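PDB 3L76: aspartokinase from Synechocystis, which probably catalyses the ATP-dependent phosphorylation of the beta-carboxyl group of L-aspartate, an early step toward lysine and threonine, and carries ACT domains that bind both of these amino acids. Local coordinates for residues A439-P453 with W516-V530. Numbering follows the deposited sequence.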
loop_
_atom_site.group_PDB
_atom_site.type_symbol
_atom_site.label_atom_id
_atom_site.label_comp_id
_atom_site.label_asym_id
_atom_site.label_seq_id
_atom_site.Cartn_x
_atom_site.Cartn_y
_atom_site.Cartn_z
ATOM N N ALA A 439 -38.823 -11.969 -1.370
ATOM C CA ALA A 439 -38.077 -11.157 -0.421
ATOM C C ALA A 439 -38.958 -10.157 0.330
ATOM O O ALA A 439 -40.069 -9.840 -0.088
ATOM C CB ALA A 439 -36.934 -10.448 -1.120
ATOM N N LEU A 440 -38.425 -9.657 1.437
ATOM C CA LEU A 440 -39.154 -8.803 2.337
ATOM C C LEU A 440 -38.323 -7.611 2.775
ATOM O O LEU A 440 -37.203 -7.778 3.226
ATOM C CB LEU A 440 -39.557 -9.587 3.584
ATOM C CG LEU A 440 -40.450 -8.788 4.554
ATOM C CD1 LEU A 440 -41.866 -8.610 3.995
ATOM C CD2 LEU A 440 -40.506 -9.434 5.918
ATOM N N ASP A 441 -38.864 -6.405 2.658
ATOM C CA ASP A 441 -38.194 -5.255 3.250
ATOM C C ASP A 441 -39.096 -4.547 4.270
ATOM O O ASP A 441 -40.185 -4.062 3.928
ATOM C CB ASP A 441 -37.687 -4.297 2.174
ATOM C CG ASP A 441 -36.880 -3.152 2.751
ATOM O OD1 ASP A 441 -36.995 -2.883 3.963
ATOM O OD2 ASP A 441 -36.127 -2.516 1.994
ATOM N N GLN A 442 -38.637 -4.497 5.521
ATOM C CA GLN A 442 -39.414 -3.880 6.590
ATOM C C GLN A 442 -38.714 -2.694 7.263
ATOM O O GLN A 442 -39.091 -2.283 8.350
ATOM C CB GLN A 442 -39.847 -4.931 7.616
ATOM C CG GLN A 442 -38.828 -6.013 7.854
ATOM C CD GLN A 442 -39.257 -7.041 8.890
ATOM O OE1 GLN A 442 -40.085 -6.766 9.764
ATOM N NE2 GLN A 442 -38.681 -8.234 8.805
ATOM N N ASP A 443 -37.717 -2.130 6.595
ATOM C CA ASP A 443 -36.975 -0.990 7.120
ATOM C C ASP A 443 -37.400 0.309 6.456
ATOM O O ASP A 443 -36.732 1.337 6.588
ATOM C CB ASP A 443 -35.474 -1.182 6.897
ATOM C CG ASP A 443 -34.865 -2.181 7.853
ATOM O OD1 ASP A 443 -35.316 -3.345 7.875
ATOM O OD2 ASP A 443 -33.926 -1.801 8.583
ATOM N N GLN A 444 -38.514 0.261 5.739
ATOM C CA GLN A 444 -38.915 1.383 4.907
ATOM C C GLN A 444 -40.107 2.133 5.464
ATOM O O GLN A 444 -40.881 1.591 6.235
ATOM C CB GLN A 444 -39.235 0.890 3.508
ATOM C CG GLN A 444 -38.568 1.689 2.415
ATOM C CD GLN A 444 -37.146 1.244 2.140
ATOM O OE1 GLN A 444 -36.811 0.830 1.040
ATOM N NE2 GLN A 444 -36.310 1.320 3.152
ATOM N N ALA A 445 -40.247 3.386 5.059
ATOM C CA ALA A 445 -41.428 4.174 5.388
ATOM C C ALA A 445 -42.166 4.624 4.124
ATOM O O ALA A 445 -41.557 5.035 3.139
ATOM C CB ALA A 445 -41.036 5.386 6.225
ATOM N N GLN A 446 -43.485 4.553 4.154
ATOM C CA GLN A 446 -44.271 5.061 3.039
ATOM C C GLN A 446 -44.519 6.548 3.205
ATOM O O GLN A 446 -44.851 7.015 4.285
ATOM C CB GLN A 446 -45.591 4.318 2.942
ATOM C CG GLN A 446 -46.546 4.870 1.906
ATOM C CD GLN A 446 -47.950 4.328 2.094
ATOM O OE1 GLN A 446 -48.444 3.560 1.281
ATOM N NE2 GLN A 446 -48.588 4.714 3.188
ATOM N N ILE A 447 -44.325 7.300 2.137
ATOM C CA ILE A 447 -44.652 8.712 2.150
ATOM C C ILE A 447 -45.430 9.043 0.889
ATOM O O ILE A 447 -44.966 8.798 -0.218
ATOM C CB ILE A 447 -43.402 9.608 2.214
ATOM C CG1 ILE A 447 -42.537 9.239 3.412
ATOM C CG2 ILE A 447 -43.807 11.082 2.282
ATOM C CD1 ILE A 447 -41.326 10.113 3.554
ATOM N N ALA A 448 -46.620 9.596 1.061
ATOM C CA ALA A 448 -47.440 9.943 -0.074
ATOM C C ALA A 448 -47.648 11.426 -0.124
ATOM O O ALA A 448 -47.851 12.086 0.893
ATOM C CB ALA A 448 -48.774 9.227 -0.033
ATOM N N ILE A 449 -47.593 11.955 -1.330
ATOM C CA ILE A 449 -47.930 13.333 -1.513
ATOM C C ILE A 449 -49.241 13.445 -2.311
ATOM O O ILE A 449 -49.305 13.155 -3.501
ATOM C CB ILE A 449 -46.695 14.157 -2.000
ATOM C CG1 ILE A 449 -47.069 15.146 -3.071
ATOM C CG2 ILE A 449 -45.520 13.251 -2.399
ATOM C CD1 ILE A 449 -47.814 16.341 -2.523
ATOM N N ARG A 450 -50.306 13.816 -1.603
ATOM C CA ARG A 450 -51.650 13.909 -2.176
ATOM C C ARG A 450 -51.781 15.094 -3.137
ATOM O O ARG A 450 -51.311 16.190 -2.848
ATOM C CB ARG A 450 -52.704 14.066 -1.070
ATOM C CG ARG A 450 -52.811 12.939 -0.035
ATOM C CD ARG A 450 -53.623 11.779 -0.535
ATOM N NE ARG A 450 -53.878 10.805 0.517
ATOM C CZ ARG A 450 -54.430 9.614 0.295
ATOM N NH1 ARG A 450 -54.769 9.268 -0.937
ATOM N NH2 ARG A 450 -54.637 8.767 1.295
ATOM N N HIS A 451 -52.412 14.860 -4.282
ATOM C CA HIS A 451 -52.831 15.942 -5.172
ATOM C C HIS A 451 -51.720 16.709 -5.874
ATOM O O HIS A 451 -51.706 17.937 -5.855
ATOM C CB HIS A 451 -53.749 16.924 -4.435
ATOM C CG HIS A 451 -55.092 16.355 -4.119
ATOM N ND1 HIS A 451 -55.677 15.374 -4.888
ATOM C CD2 HIS A 451 -55.964 16.620 -3.123
ATOM C CE1 HIS A 451 -56.854 15.063 -4.379
ATOM N NE2 HIS A 451 -57.052 15.807 -3.310
ATOM N N VAL A 452 -50.814 15.989 -6.522
ATOM C CA VAL A 452 -49.781 16.635 -7.315
ATOM C C VAL A 452 -50.418 17.035 -8.627
ATOM O O VAL A 452 -51.050 16.203 -9.289
ATOM C CB VAL A 452 -48.566 15.687 -7.565
ATOM C CG1 VAL A 452 -47.538 16.338 -8.474
ATOM C CG2 VAL A 452 -47.914 15.279 -6.258
ATOM N N PRO A 453 -50.284 18.316 -8.998
ATOM C CA PRO A 453 -50.795 18.790 -10.291
ATOM C C PRO A 453 -50.296 17.900 -11.426
ATOM O O PRO A 453 -49.087 17.676 -11.553
ATOM C CB PRO A 453 -50.185 20.194 -10.417
ATOM C CG PRO A 453 -49.962 20.638 -9.006
ATOM C CD PRO A 453 -49.590 19.378 -8.250
ATOM N N TRP A 516 -50.213 24.227 -3.601
ATOM C CA TRP A 516 -50.944 23.302 -4.450
ATOM C C TRP A 516 -52.294 23.064 -3.777
ATOM O O TRP A 516 -52.341 22.624 -2.636
ATOM C CB TRP A 516 -50.197 21.976 -4.598
ATOM C CG TRP A 516 -48.952 22.046 -5.413
ATOM C CD1 TRP A 516 -48.500 23.114 -6.131
ATOM C CD2 TRP A 516 -48.003 20.997 -5.613
ATOM N NE1 TRP A 516 -47.319 22.799 -6.758
ATOM C CE2 TRP A 516 -46.989 21.506 -6.456
ATOM C CE3 TRP A 516 -47.906 19.680 -5.163
ATOM C CZ2 TRP A 516 -45.894 20.741 -6.855
ATOM C CZ3 TRP A 516 -46.805 18.921 -5.553
ATOM C CH2 TRP A 516 -45.817 19.456 -6.390
ATOM N N LEU A 517 -53.387 23.367 -4.472
ATOM C CA LEU A 517 -54.722 23.153 -3.909
ATOM C C LEU A 517 -54.876 21.748 -3.320
ATOM O O LEU A 517 -54.717 20.758 -4.027
ATOM C CB LEU A 517 -55.790 23.371 -4.981
ATOM C CG LEU A 517 -57.258 23.641 -4.598
ATOM C CD1 LEU A 517 -58.279 23.070 -5.603
ATOM C CD2 LEU A 517 -57.679 23.424 -3.119
ATOM N N ASP A 518 -55.176 21.670 -2.027
ATOM C CA ASP A 518 -55.432 20.388 -1.360
ATOM C C ASP A 518 -54.264 19.403 -1.346
ATOM O O ASP A 518 -54.461 18.223 -1.061
ATOM C CB ASP A 518 -56.650 19.692 -1.973
ATOM C CG ASP A 518 -57.949 20.402 -1.669
ATOM O OD1 ASP A 518 -58.898 20.243 -2.462
ATOM O OD2 ASP A 518 -58.020 21.113 -0.644
ATOM N N ALA A 519 -53.058 19.859 -1.662
ATOM C CA ALA A 519 -51.903 18.985 -1.570
ATOM C C ALA A 519 -51.646 18.643 -0.107
ATOM O O ALA A 519 -52.093 19.340 0.788
ATOM C CB ALA A 519 -50.684 19.633 -2.206
ATOM N N ALA A 520 -50.925 17.564 0.140
ATOM C CA ALA A 520 -50.672 17.147 1.507
ATOM C C ALA A 520 -49.602 16.077 1.540
ATOM O O ALA A 520 -49.417 15.354 0.562
ATOM C CB ALA A 520 -51.948 16.631 2.138
ATOM N N ILE A 521 -48.904 15.979 2.669
ATOM C CA ILE A 521 -47.883 14.956 2.852
ATOM C C ILE A 521 -48.257 14.101 4.035
ATOM O O ILE A 521 -48.502 14.614 5.115
ATOM C CB ILE A 521 -46.486 15.557 3.092
ATOM C CG1 ILE A 521 -46.001 16.277 1.846
ATOM C CG2 ILE A 521 -45.480 14.464 3.464
ATOM C CD1 ILE A 521 -44.661 16.872 2.021
ATOM N N VAL A 522 -48.305 12.793 3.822
ATOM C CA VAL A 522 -48.632 11.869 4.885
ATOM C C VAL A 522 -47.639 10.717 4.901
ATOM O O VAL A 522 -47.408 10.071 3.885
ATOM C CB VAL A 522 -50.084 11.345 4.767
ATOM C CG1 VAL A 522 -50.454 11.064 3.312
ATOM C CG2 VAL A 522 -50.272 10.104 5.631
ATOM N N VAL A 523 -47.040 10.474 6.059
ATOM C CA VAL A 523 -46.119 9.360 6.195
ATOM C C VAL A 523 -46.699 8.231 7.036
ATOM O O VAL A 523 -47.432 8.466 7.986
ATOM C CB VAL A 523 -44.733 9.805 6.712
ATOM C CG1 VAL A 523 -44.751 11.263 7.072
ATOM C CG2 VAL A 523 -44.278 8.945 7.866
ATOM N N ASN A 524 -46.390 7.003 6.634
ATOM C CA ASN A 524 -46.809 5.801 7.332
ATOM C C ASN A 524 -45.603 4.886 7.460
ATOM O O ASN A 524 -45.153 4.306 6.479
ATOM C CB ASN A 524 -47.936 5.103 6.570
ATOM C CG ASN A 524 -48.299 3.747 7.155
ATOM O OD1 ASN A 524 -47.896 3.405 8.260
ATOM N ND2 ASN A 524 -49.064 2.970 6.407
ATOM N N LYS A 525 -45.073 4.780 8.673
ATOM C CA LYS A 525 -43.850 4.035 8.925
ATOM C C LYS A 525 -44.092 2.539 9.012
ATOM O O LYS A 525 -43.180 1.759 8.791
ATOM C CB LYS A 525 -43.184 4.506 10.218
ATOM C CG LYS A 525 -42.339 5.755 10.090
ATOM C CD LYS A 525 -41.450 5.932 11.308
ATOM C CE LYS A 525 -40.338 6.928 11.034
ATOM N NZ LYS A 525 -39.357 6.984 12.148
ATOM N N ALA A 526 -45.317 2.143 9.334
ATOM C CA ALA A 526 -45.608 0.740 9.624
ATOM C C ALA A 526 -45.990 -0.060 8.391
ATOM O O ALA A 526 -47.105 -0.564 8.287
ATOM C CB ALA A 526 -46.687 0.626 10.682
ATOM N N ILE A 527 -45.047 -0.183 7.468
ATOM C CA ILE A 527 -45.253 -0.948 6.243
ATOM C C ILE A 527 -44.125 -1.946 6.017
ATOM O O ILE A 527 -42.991 -1.736 6.447
ATOM C CB ILE A 527 -45.314 -0.036 5.014
ATOM C CG1 ILE A 527 -43.966 0.665 4.828
ATOM C CG2 ILE A 527 -46.473 0.962 5.135
ATOM C CD1 ILE A 527 -43.662 1.077 3.405
ATOM N N ALA A 528 -44.454 -3.037 5.339
ATOM C CA ALA A 528 -43.459 -3.978 4.858
ATOM C C ALA A 528 -43.636 -4.143 3.360
ATOM O O ALA A 528 -44.744 -3.998 2.843
ATOM C CB ALA A 528 -43.623 -5.293 5.540
ATOM N N LYS A 529 -42.547 -4.437 2.658
ATOM C CA LYS A 529 -42.629 -4.743 1.234
ATOM C C LYS A 529 -42.308 -6.207 0.947
ATOM O O LYS A 529 -41.252 -6.699 1.317
ATOM C CB LYS A 529 -41.718 -3.834 0.408
ATOM C CG LYS A 529 -41.903 -4.034 -1.095
ATOM C CD LYS A 529 -40.988 -3.161 -1.898
ATOM C CE LYS A 529 -39.535 -3.513 -1.648
ATOM N NZ LYS A 529 -38.622 -2.686 -2.486
ATOM N N VAL A 530 -43.233 -6.894 0.291
ATOM C CA VAL A 530 -43.063 -8.297 -0.048
ATOM C C VAL A 530 -42.974 -8.372 -1.553
ATOM O O VAL A 530 -43.818 -7.821 -2.258
ATOM C CB VAL A 530 -44.251 -9.150 0.411
ATOM C CG1 VAL A 530 -43.799 -10.548 0.694
ATOM C CG2 VAL A 530 -44.870 -8.564 1.645
HETATM O O HOH W 1 -39.495 -7.041 -1.035
#
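Gln446, Ala448 and Arg450 form antiparallel hydrogen-bonded pairs with Asn524, Val522 and Ala520, the axes of strands 444-453 and 520-524 lying 4.6 Å apart at 161°. The pairing fades at the Arg450 end, where Ala520 N reaches Arg450 O only weakly. At the other end both chains bend, at 442-443 and 525-526, with Asx turns at Asp441 and Asn524, and pairing resumes where Asp441 and Lys529 exchange two backbone bonds. At the bend Ile527 turns its side chain toward 439-453, its CD1 lying 3.8 Å from Gln446 CB.

Trp516, at the start of a type II turn, packs beyond the Arg450 end of the pairing. Pro453 CD sits over one face of its indole, 3.6 Å from the centroid of the six-membered ring, a CH-pi contact only 18° off the normal. Ile449 CD1 meets the ring edge at CZ3 (4.1 Å), while Val452 lies alongside and brings CG2 within 3.9 Å of CZ3. Trp516 CG lies anti to its carbonyl carbon (chi1 -70°), which carries the indole across Pro453. Replacing Trp516 with an alanine is likely to leave the Pro453 ring without its aromatic cover and to open a gap beside Val452, whose side chain helps line the threonine pocket. Beside the turn, the His451 ring turns its CD2 edge toward Asp518 O.

Along the strands, Ile447 CG2 touches Ile521 CG2 at 4.0 Å, on the face that packs against helix 499-512. Arg450 and Lys529 extend from the other face, Arg450 to His307 O and a salt bridge with Asp492, Lys529 to one with Asp474. Strand 490-498 pairs with the opposite edge of 437-453, making it an inner strand of the ACT-domain sheet, and helix 458-468 packs on Trp516 through Met458 and Leu462.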